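Local coordinates for protein CyaB (Pseudomonas aeruginosa, PDB 3R5G) that probably makes cyclic AMP from ATP as an adenylyl cyclase, this chain being the catalytic domain of a longer, membrane-anchored protein, at residues K8-F20 with D60-A74. Sequence-based numbering, arbitrary orientation.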
loop_
_atom_site.group_PDB
_atom_site.type_symbol
_atom_site.label_atom_id
_atom_site.label_comp_id
_atom_site.label_asym_id
_atom_site.label_seq_id
_atom_site.Cartn_x
_atom_site.Cartn_y
_atom_site.Cartn_z
ATOM N N LYS A 8 13.282 14.747 -6.803
ATOM C CA LYS A 8 13.093 15.977 -6.022
ATOM C C LYS A 8 13.123 15.623 -4.522
ATOM O O LYS A 8 12.709 14.501 -4.196
ATOM C CB LYS A 8 11.742 16.588 -6.349
ATOM C CG LYS A 8 11.719 17.187 -7.759
ATOM C CD LYS A 8 10.247 17.507 -8.104
ATOM C CE LYS A 8 9.827 18.802 -7.459
ATOM N NZ LYS A 8 9.123 19.594 -8.548
ATOM N N LYS A 9 13.551 16.577 -3.694
ATOM C CA LYS A 9 13.564 16.349 -2.184
ATOM C C LYS A 9 12.110 16.586 -1.755
ATOM O O LYS A 9 11.560 17.673 -1.956
ATOM C CB LYS A 9 14.470 17.346 -1.537
ATOM C CG LYS A 9 14.520 16.996 0.022
ATOM C CD LYS A 9 15.617 17.777 0.640
ATOM C CE LYS A 9 16.948 17.094 0.548
ATOM N NZ LYS A 9 17.878 17.902 1.433
ATOM N N LEU A 10 11.484 15.571 -1.178
ATOM C CA LEU A 10 10.130 15.627 -0.682
ATOM C C LEU A 10 10.109 15.218 0.785
ATOM O O LEU A 10 10.966 14.490 1.220
ATOM C CB LEU A 10 9.242 14.684 -1.438
ATOM C CG LEU A 10 9.239 14.742 -2.966
ATOM C CD1 LEU A 10 8.256 13.714 -3.488
ATOM C CD2 LEU A 10 8.788 16.078 -3.394
ATOM N N THR A 11 9.078 15.694 1.500
ATOM C CA THR A 11 8.680 15.044 2.784
ATOM C C THR A 11 7.454 14.231 2.450
ATOM O O THR A 11 6.444 14.728 1.897
ATOM C CB THR A 11 8.524 16.074 3.894
ATOM O OG1 THR A 11 9.779 16.672 4.185
ATOM C CG2 THR A 11 8.049 15.342 5.232
ATOM N N VAL A 12 7.495 12.979 2.853
ATOM C CA VAL A 12 6.470 11.984 2.543
ATOM C C VAL A 12 5.805 11.455 3.805
ATOM O O VAL A 12 6.525 11.178 4.787
ATOM C CB VAL A 12 7.050 10.731 1.761
ATOM C CG1 VAL A 12 5.999 9.707 1.483
ATOM C CG2 VAL A 12 7.822 11.224 0.504
ATOM N N PHE A 13 4.472 11.435 3.845
ATOM C CA PHE A 13 3.678 11.132 5.032
ATOM C C PHE A 13 2.786 9.948 4.695
ATOM O O PHE A 13 2.128 9.914 3.622
ATOM C CB PHE A 13 2.789 12.397 5.273
ATOM C CG PHE A 13 1.704 12.156 6.234
ATOM C CD1 PHE A 13 1.886 12.569 7.582
ATOM C CD2 PHE A 13 0.488 11.523 5.864
ATOM C CE1 PHE A 13 0.847 12.395 8.500
ATOM C CE2 PHE A 13 -0.580 11.324 6.847
ATOM C CZ PHE A 13 -0.394 11.757 8.163
ATOM N N PHE A 14 2.774 8.955 5.607
ATOM C CA PHE A 14 1.812 7.914 5.576
ATOM C C PHE A 14 1.088 7.799 6.867
ATOM O O PHE A 14 1.714 7.954 7.931
ATOM C CB PHE A 14 2.466 6.499 5.334
ATOM C CG PHE A 14 2.935 6.258 3.910
ATOM C CD1 PHE A 14 4.129 6.707 3.493
ATOM C CD2 PHE A 14 2.081 5.622 2.980
ATOM C CE1 PHE A 14 4.602 6.421 2.202
ATOM C CE2 PHE A 14 2.498 5.463 1.647
ATOM C CZ PHE A 14 3.800 5.795 1.290
ATOM N N SER A 15 -0.170 7.452 6.825
ATOM C CA SER A 15 -0.892 7.159 8.080
ATOM C C SER A 15 -1.857 6.032 7.912
ATOM O O SER A 15 -2.261 5.713 6.805
ATOM C CB SER A 15 -1.649 8.366 8.567
ATOM O OG SER A 15 -2.723 8.731 7.634
ATOM N N ASP A 16 -2.246 5.406 9.025
ATOM C CA ASP A 16 -3.391 4.522 8.969
ATOM C C ASP A 16 -4.106 4.553 10.313
ATOM O O ASP A 16 -3.612 5.201 11.282
ATOM C CB ASP A 16 -2.997 3.072 8.596
ATOM C CG ASP A 16 -2.192 2.365 9.656
ATOM O OD1 ASP A 16 -2.589 2.270 10.808
ATOM O OD2 ASP A 16 -1.087 1.906 9.307
ATOM N N ILE A 17 -5.271 3.903 10.382
ATOM C CA ILE A 17 -6.007 3.839 11.659
ATOM C C ILE A 17 -5.844 2.490 12.334
ATOM O O ILE A 17 -6.281 1.460 11.812
ATOM C CB ILE A 17 -7.507 4.093 11.447
ATOM C CG1 ILE A 17 -7.699 5.394 10.741
ATOM C CG2 ILE A 17 -8.208 4.066 12.739
ATOM C CD1 ILE A 17 -9.175 5.497 10.152
ATOM N N ARG A 18 -5.179 2.438 13.487
ATOM C CA ARG A 18 -5.073 1.157 14.223
ATOM C C ARG A 18 -6.437 0.861 14.794
ATOM O O ARG A 18 -7.086 1.747 15.332
ATOM C CB ARG A 18 -4.021 1.271 15.343
ATOM C CG ARG A 18 -2.596 1.422 14.844
ATOM C CD ARG A 18 -2.149 0.133 14.231
ATOM N NE ARG A 18 -2.632 0.020 12.859
ATOM C CZ ARG A 18 -2.446 -1.051 12.102
ATOM N NH1 ARG A 18 -2.903 -1.121 10.827
ATOM N NH2 ARG A 18 -1.795 -2.063 12.629
ATOM N N GLY A 19 -6.867 -0.374 14.614
ATOM C CA GLY A 19 -8.201 -0.763 15.047
ATOM C C GLY A 19 -9.194 -0.843 13.888
ATOM O O GLY A 19 -10.268 -1.503 14.000
ATOM N N PHE A 20 -8.904 -0.189 12.767
ATOM C CA PHE A 20 -9.877 -0.143 11.673
ATOM C C PHE A 20 -10.168 -1.495 11.053
ATOM O O PHE A 20 -11.287 -1.791 10.715
ATOM C CB PHE A 20 -9.410 0.802 10.548
ATOM C CG PHE A 20 -10.410 0.955 9.487
ATOM C CD1 PHE A 20 -11.497 1.737 9.689
ATOM C CD2 PHE A 20 -10.270 0.264 8.279
ATOM C CE1 PHE A 20 -12.471 1.862 8.711
ATOM C CE2 PHE A 20 -11.195 0.383 7.290
ATOM C CZ PHE A 20 -12.299 1.197 7.487
ATOM N N ASP A 60 -7.965 2.722 4.611
ATOM C CA ASP A 60 -7.812 3.807 5.600
ATOM C C ASP A 60 -6.415 4.389 5.569
ATOM O O ASP A 60 -6.185 5.372 6.274
ATOM C CB ASP A 60 -8.042 3.268 7.020
ATOM C CG ASP A 60 -7.134 2.057 7.343
ATOM O OD1 ASP A 60 -7.049 1.117 6.551
ATOM O OD2 ASP A 60 -6.426 2.032 8.374
ATOM N N CYS A 61 -5.528 3.805 4.760
ATOM C CA CYS A 61 -4.199 4.386 4.631
ATOM C C CYS A 61 -4.147 5.658 3.774
ATOM O O CYS A 61 -4.736 5.665 2.683
ATOM C CB CYS A 61 -3.291 3.363 3.998
ATOM S SG CYS A 61 -1.533 3.959 3.848
ATOM N N VAL A 62 -3.568 6.745 4.279
ATOM C CA VAL A 62 -3.468 8.002 3.571
ATOM C C VAL A 62 -2.008 8.318 3.251
ATOM O O VAL A 62 -1.124 8.166 4.089
ATOM C CB VAL A 62 -3.940 9.115 4.470
ATOM C CG1 VAL A 62 -3.664 10.511 3.982
ATOM C CG2 VAL A 62 -5.449 8.991 4.790
ATOM N N MET A 63 -1.655 8.719 2.033
ATOM C CA MET A 63 -0.326 9.068 1.609
ATOM C C MET A 63 -0.373 10.513 1.113
ATOM O O MET A 63 -1.247 10.829 0.273
ATOM C CB MET A 63 0.008 8.137 0.465
ATOM C CG MET A 63 1.317 8.324 -0.057
ATOM S SD MET A 63 1.582 7.237 -1.552
ATOM C CE MET A 63 3.106 7.984 -2.063
ATOM N N VAL A 64 0.467 11.376 1.642
ATOM C CA VAL A 64 0.537 12.807 1.295
ATOM C C VAL A 64 1.979 13.141 1.101
ATOM O O VAL A 64 2.843 12.574 1.827
ATOM C CB VAL A 64 -0.076 13.675 2.392
ATOM C CG1 VAL A 64 0.023 15.202 2.050
ATOM C CG2 VAL A 64 -1.520 13.180 2.735
ATOM N N PHE A 65 2.330 13.981 0.124
ATOM C CA PHE A 65 3.687 14.434 0.063
ATOM C C PHE A 65 3.816 15.929 -0.068
ATOM O O PHE A 65 2.846 16.593 -0.539
ATOM C CB PHE A 65 4.494 13.665 -0.982
ATOM C CG PHE A 65 3.921 13.776 -2.391
ATOM C CD1 PHE A 65 4.327 14.799 -3.240
ATOM C CD2 PHE A 65 3.098 12.805 -2.842
ATOM C CE1 PHE A 65 3.848 14.801 -4.631
ATOM C CE2 PHE A 65 2.594 12.777 -4.207
ATOM C CZ PHE A 65 2.960 13.824 -5.070
ATOM N N PHE A 66 4.957 16.439 0.318
ATOM C CA PHE A 66 5.237 17.885 0.258
ATOM C C PHE A 66 6.534 18.116 -0.484
ATOM O O PHE A 66 7.514 17.392 -0.318
ATOM C CB PHE A 66 5.378 18.450 1.682
ATOM C CG PHE A 66 4.114 18.468 2.447
ATOM C CD1 PHE A 66 3.423 19.682 2.704
ATOM C CD2 PHE A 66 3.587 17.270 2.995
ATOM C CE1 PHE A 66 2.204 19.591 3.498
ATOM C CE2 PHE A 66 2.399 17.210 3.719
ATOM C CZ PHE A 66 1.721 18.335 3.974
ATOM N N GLY A 67 6.554 19.110 -1.331
ATOM C CA GLY A 67 7.751 19.500 -2.098
ATOM C C GLY A 67 7.457 19.406 -3.612
ATOM O O GLY A 67 8.348 19.776 -4.393
ATOM N N ASP A 68 6.322 18.883 -3.985
ATOM C CA ASP A 68 5.955 18.802 -5.403
ATOM C C ASP A 68 4.431 18.747 -5.382
ATOM O O ASP A 68 3.868 18.067 -4.535
ATOM C CB ASP A 68 6.560 17.551 -6.087
ATOM C CG ASP A 68 6.006 17.394 -7.502
ATOM O OD1 ASP A 68 6.722 17.838 -8.387
ATOM O OD2 ASP A 68 4.940 16.822 -7.716
ATOM N N PRO A 69 3.717 19.385 -6.393
ATOM C CA PRO A 69 4.302 20.135 -7.493
ATOM C C PRO A 69 4.937 21.454 -7.155
ATOM O O PRO A 69 5.759 21.973 -7.953
ATOM C CB PRO A 69 3.024 20.409 -8.385
ATOM C CG PRO A 69 2.105 19.268 -8.195
ATOM C CD PRO A 69 2.346 19.024 -6.629
ATOM N N SER A 70 4.626 22.023 -5.981
ATOM C CA SER A 70 5.259 23.236 -5.553
ATOM C C SER A 70 6.040 22.912 -4.279
ATOM O O SER A 70 5.825 21.871 -3.674
ATOM C CB SER A 70 4.246 24.350 -5.274
ATOM O OG SER A 70 3.410 23.964 -4.168
ATOM N N THR A 71 6.843 23.857 -3.860
ATOM C CA THR A 71 7.664 23.732 -2.662
ATOM C C THR A 71 7.816 25.046 -1.954
ATOM O O THR A 71 7.954 26.128 -2.568
ATOM C CB THR A 71 9.049 23.116 -3.002
ATOM O OG1 THR A 71 9.870 23.037 -1.834
ATOM C CG2 THR A 71 9.821 23.988 -4.065
ATOM N N GLN A 72 7.806 24.991 -0.620
ATOM C CA GLN A 72 8.267 26.077 0.267
ATOM C C GLN A 72 9.768 26.028 0.665
ATOM O O GLN A 72 10.139 26.778 1.564
ATOM C CB GLN A 72 7.365 26.081 1.496
ATOM C CG GLN A 72 5.821 26.135 1.099
ATOM C CD GLN A 72 4.885 26.451 2.311
ATOM O OE1 GLN A 72 5.330 26.924 3.326
ATOM N NE2 GLN A 72 3.575 26.328 2.107
ATOM N N GLY A 73 10.546 25.105 0.076
ATOM C CA GLY A 73 11.913 24.766 0.510
ATOM C C GLY A 73 11.828 23.641 1.521
ATOM O O GLY A 73 10.740 23.376 2.034
ATOM N N ALA A 74 12.929 22.948 1.680
ATOM C CA ALA A 74 12.919 21.618 2.331
ATOM C C ALA A 74 12.445 21.796 3.767
ATOM O O ALA A 74 11.640 20.975 4.245
ATOM C CB ALA A 74 14.312 21.052 2.351
HETATM O O HOH W 1 11.059 19.592 -3.752
HETATM O O HOH W 2 11.127 18.498 2.806
HETATM O O HOH W 3 -4.985 7.096 7.900
HETATM O O HOH W 4 -5.254 0.214 9.454
#
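Phe13 N donates to Val64 O at 2.8 Å, nearly along the C=O axis, amid the paired backbone bonds of Thr11-Phe66, Phe13-Val64 and Ser15-Val62 that join strands 8-18 and 61-66, antiparallel at 166°. On one face Met63, extended beside Phe14, brings CG to 3.5 Å from Phe14 CE2, and Cys61 SG meets the edge of the same ring. The other face carries Phe13 against Val62 and Val64, and Phe13 also touches helix 74-100. A first torsion of 54° turns the Asp60 carboxylate so that the anti lone pair of OD2 takes the backbone N of Ile17 at 3.0 Å and CG lies beside Phe20 CD2, ring and carboxylate planes 25° apart. Asp60 CB makes a CH-pi contact over one face of that ring. Asp16 OD1 forms a salt bridge with Arg18 NE, its hydrogen bond weak, and Asp16 OD2 one with Arg111. At the far end Lys8 NZ forms a salt bridge, 3.0 Å long, to the anti lone pair of Asp68 OD1, while Asp68 OD2 is hydrogen-bonded to Tyr132 OH. Strand 6-18, between hairpin 53-58/61-66 and strand 109-116, belongs to the central sheet; Asp16 and Asp60 probably correspond to the metal-binding aspartate pair of class III cyclases.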